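Local coordinates for cell wall surface anchor family protein (Streptococcus agalactiae, PDB 3PHS), which serves as the minor pilin GBS52 of a Gram-positive pathogen, in which an IgG-like domain mediates adhesion to lung epithelial cells, at residues L46-Q51 with Y101-K106. Sequence-based numbering, arbitrary orientation.
Sequences LYQLYQ and YGLAVK
Y50 and Y101 grip each other through two backbone hydrogen bonds, Y50 N to Y101 O (2.8 Å) and Y101 N to Y50 O (2.9 Å), where the two central strands of a four-stranded antiparallel sheet pair, an arrangement consistent with the Ig-like fold of this pilin. Q48 and L103 form the next hydrogen-bonded pair, and V105 N to L46 O continues it; a water joins L46 N to V105 O.

On the face opposite Q48, Y47 can be followed outward. CB and CG skirt L103 O, Y47 CD2 lies 3.5 Å from L103 O, and CE2 and CZ approach the A104 methyl, CB, which lies over one ring face, offset toward the rim, in a CH-pi contact 4.2 Å from the Y47 centroid. With CG anti to the carbonyl carbon (chi1 -82°), the ring leans toward the partner strand; Y47 OH is hydrogen-bonded to H19 ND1. Alanine is small enough to sit beneath the ring, and G102, lacking a side chain, lets L49 CD1 approach G102 CA to 3.7 Å.

On the other face L103 CD2 meets the edge of Y50 at CE1 (3.6 Å), and V105 CG2 lies against the Q48 amide. Helix 69-75 covers this side through L72 and I69. Main-chain hydrogen bonds thus satisfy the strand centres, while aliphatic and aromatic groups pack on both faces with polar ends among them, Y47 reaching H19 and Y101 reaching N65.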
loop_
_atom_site.group_PDB
_atom_site.type_symbol
_atom_site.label_atom_id
_atom_site.label_comp_id
_atom_site.label_asym_id
_atom_site.label_seq_id
_atom_site.Cartn_x
_atom_site.Cartn_y
_atom_site.Cartn_z
ATOM N N LEU A 46 -6.696 8.695 -9.853
ATOM C CA LEU A 46 -7.794 9.483 -9.309
ATOM C C LEU A 46 -7.347 10.296 -8.111
ATOM O O LEU A 46 -6.927 9.733 -7.095
ATOM C CB LEU A 46 -8.965 8.559 -8.929
ATOM C CG LEU A 46 -10.206 9.182 -8.294
ATOM C CD1 LEU A 46 -10.690 10.398 -9.085
ATOM C CD2 LEU A 46 -11.281 8.105 -8.248
ATOM N N TYR A 47 -7.421 11.622 -8.254
ATOM C CA TYR A 47 -7.181 12.558 -7.143
ATOM C C TYR A 47 -8.496 13.144 -6.632
ATOM O O TYR A 47 -9.404 13.467 -7.418
ATOM C CB TYR A 47 -6.210 13.687 -7.570
ATOM C CG TYR A 47 -4.774 13.235 -7.492
ATOM C CD1 TYR A 47 -4.144 12.643 -8.590
ATOM C CD2 TYR A 47 -4.058 13.338 -6.302
ATOM C CE1 TYR A 47 -2.824 12.202 -8.503
ATOM C CE2 TYR A 47 -2.737 12.875 -6.205
ATOM C CZ TYR A 47 -2.132 12.319 -7.313
ATOM O OH TYR A 47 -0.824 11.875 -7.213
ATOM N N GLN A 48 -8.609 13.236 -5.314
ATOM C CA GLN A 48 -9.724 13.934 -4.709
ATOM C C GLN A 48 -9.208 15.068 -3.852
ATOM O O GLN A 48 -8.210 14.914 -3.151
ATOM C CB GLN A 48 -10.575 12.975 -3.888
ATOM C CG GLN A 48 -11.194 11.953 -4.780
ATOM C CD GLN A 48 -12.063 10.961 -4.071
ATOM O OE1 GLN A 48 -12.844 10.256 -4.725
ATOM N NE2 GLN A 48 -11.948 10.880 -2.751
ATOM N N LEU A 49 -9.930 16.187 -3.895
ATOM C CA LEU A 49 -9.600 17.365 -3.109
ATOM C C LEU A 49 -10.780 17.712 -2.212
ATOM O O LEU A 49 -11.891 17.901 -2.705
ATOM C CB LEU A 49 -9.209 18.534 -4.037
ATOM C CG LEU A 49 -7.756 18.688 -4.530
ATOM C CD1 LEU A 49 -6.860 19.181 -3.428
ATOM C CD2 LEU A 49 -7.144 17.431 -5.152
ATOM N N TYR A 50 -10.527 17.782 -0.902
ATOM C CA TYR A 50 -11.552 18.037 0.114
ATOM C C TYR A 50 -11.384 19.460 0.629
ATOM O O TYR A 50 -10.343 19.809 1.185
ATOM C CB TYR A 50 -11.455 17.008 1.237
ATOM C CG TYR A 50 -11.877 15.643 0.747
ATOM C CD1 TYR A 50 -10.990 14.829 0.036
ATOM C CD2 TYR A 50 -13.188 15.210 0.916
ATOM C CE1 TYR A 50 -11.394 13.580 -0.445
ATOM C CE2 TYR A 50 -13.605 13.970 0.432
ATOM C CZ TYR A 50 -12.701 13.161 -0.228
ATOM O OH TYR A 50 -13.142 11.962 -0.710
ATOM N N GLN A 51 -12.389 20.290 0.369
ATOM C CA GLN A 51 -12.377 21.678 0.825
ATOM C C GLN A 51 -12.628 21.728 2.340
ATOM O O GLN A 51 -13.694 21.320 2.803
ATOM C CB GLN A 51 -13.494 22.416 0.102
ATOM C CG GLN A 51 -13.476 23.918 0.159
ATOM C CD GLN A 51 -14.639 24.425 -0.687
ATOM O OE1 GLN A 51 -14.468 24.775 -1.851
ATOM N NE2 GLN A 51 -15.824 24.343 -0.148
ATOM N N TYR A 101 -7.448 19.489 1.265
ATOM C CA TYR A 101 -6.710 18.273 1.515
ATOM C C TYR A 101 -6.869 17.401 0.288
ATOM O O TYR A 101 -7.992 17.075 -0.097
ATOM C CB TYR A 101 -7.295 17.562 2.727
ATOM C CG TYR A 101 -6.686 16.214 3.045
ATOM C CD1 TYR A 101 -5.416 16.117 3.628
ATOM C CD2 TYR A 101 -7.396 15.037 2.789
ATOM C CE1 TYR A 101 -4.874 14.871 3.939
ATOM C CE2 TYR A 101 -6.857 13.784 3.096
ATOM C CZ TYR A 101 -5.602 13.723 3.676
ATOM O OH TYR A 101 -5.079 12.493 3.991
ATOM N N GLY A 102 -5.742 17.000 -0.290
ATOM C CA GLY A 102 -5.721 16.184 -1.498
ATOM C C GLY A 102 -5.075 14.830 -1.263
ATOM O O GLY A 102 -4.120 14.717 -0.509
ATOM N N LEU A 103 -5.609 13.806 -1.921
ATOM C CA LEU A 103 -5.038 12.458 -1.831
ATOM C C LEU A 103 -5.342 11.713 -3.111
ATOM O O LEU A 103 -6.257 12.088 -3.840
ATOM C CB LEU A 103 -5.629 11.694 -0.633
ATOM C CG LEU A 103 -7.017 11.062 -0.752
ATOM C CD1 LEU A 103 -7.287 10.163 0.434
ATOM C CD2 LEU A 103 -8.080 12.138 -0.828
ATOM N N ALA A 104 -4.569 10.674 -3.399
ATOM C CA ALA A 104 -4.934 9.757 -4.468
ATOM C C ALA A 104 -5.758 8.618 -3.883
ATOM O O ALA A 104 -5.477 8.123 -2.773
ATOM C CB ALA A 104 -3.690 9.197 -5.159
ATOM N N VAL A 105 -6.752 8.195 -4.648
ATOM C CA VAL A 105 -7.660 7.102 -4.253
ATOM C C VAL A 105 -7.505 5.903 -5.191
ATOM O O VAL A 105 -7.385 6.051 -6.413
ATOM C CB VAL A 105 -9.144 7.576 -4.233
ATOM C CG1 VAL A 105 -10.105 6.417 -3.879
ATOM C CG2 VAL A 105 -9.323 8.707 -3.243
ATOM N N LYS A 106 -7.510 4.708 -4.614
ATOM C CA LYS A 106 -7.476 3.484 -5.416
ATOM C C LYS A 106 -8.227 2.389 -4.673
ATOM O O LYS A 106 -8.051 2.227 -3.467
ATOM C CB LYS A 106 -6.040 3.036 -5.634
ATOM C CG LYS A 106 -5.929 1.826 -6.557
ATOM C CD LYS A 106 -4.633 1.137 -6.263
ATOM C CE LYS A 106 -4.200 0.336 -7.459
ATOM N NZ LYS A 106 -2.856 -0.265 -7.197
HETATM O O HOH W 1 -6.462 6.008 -8.929
#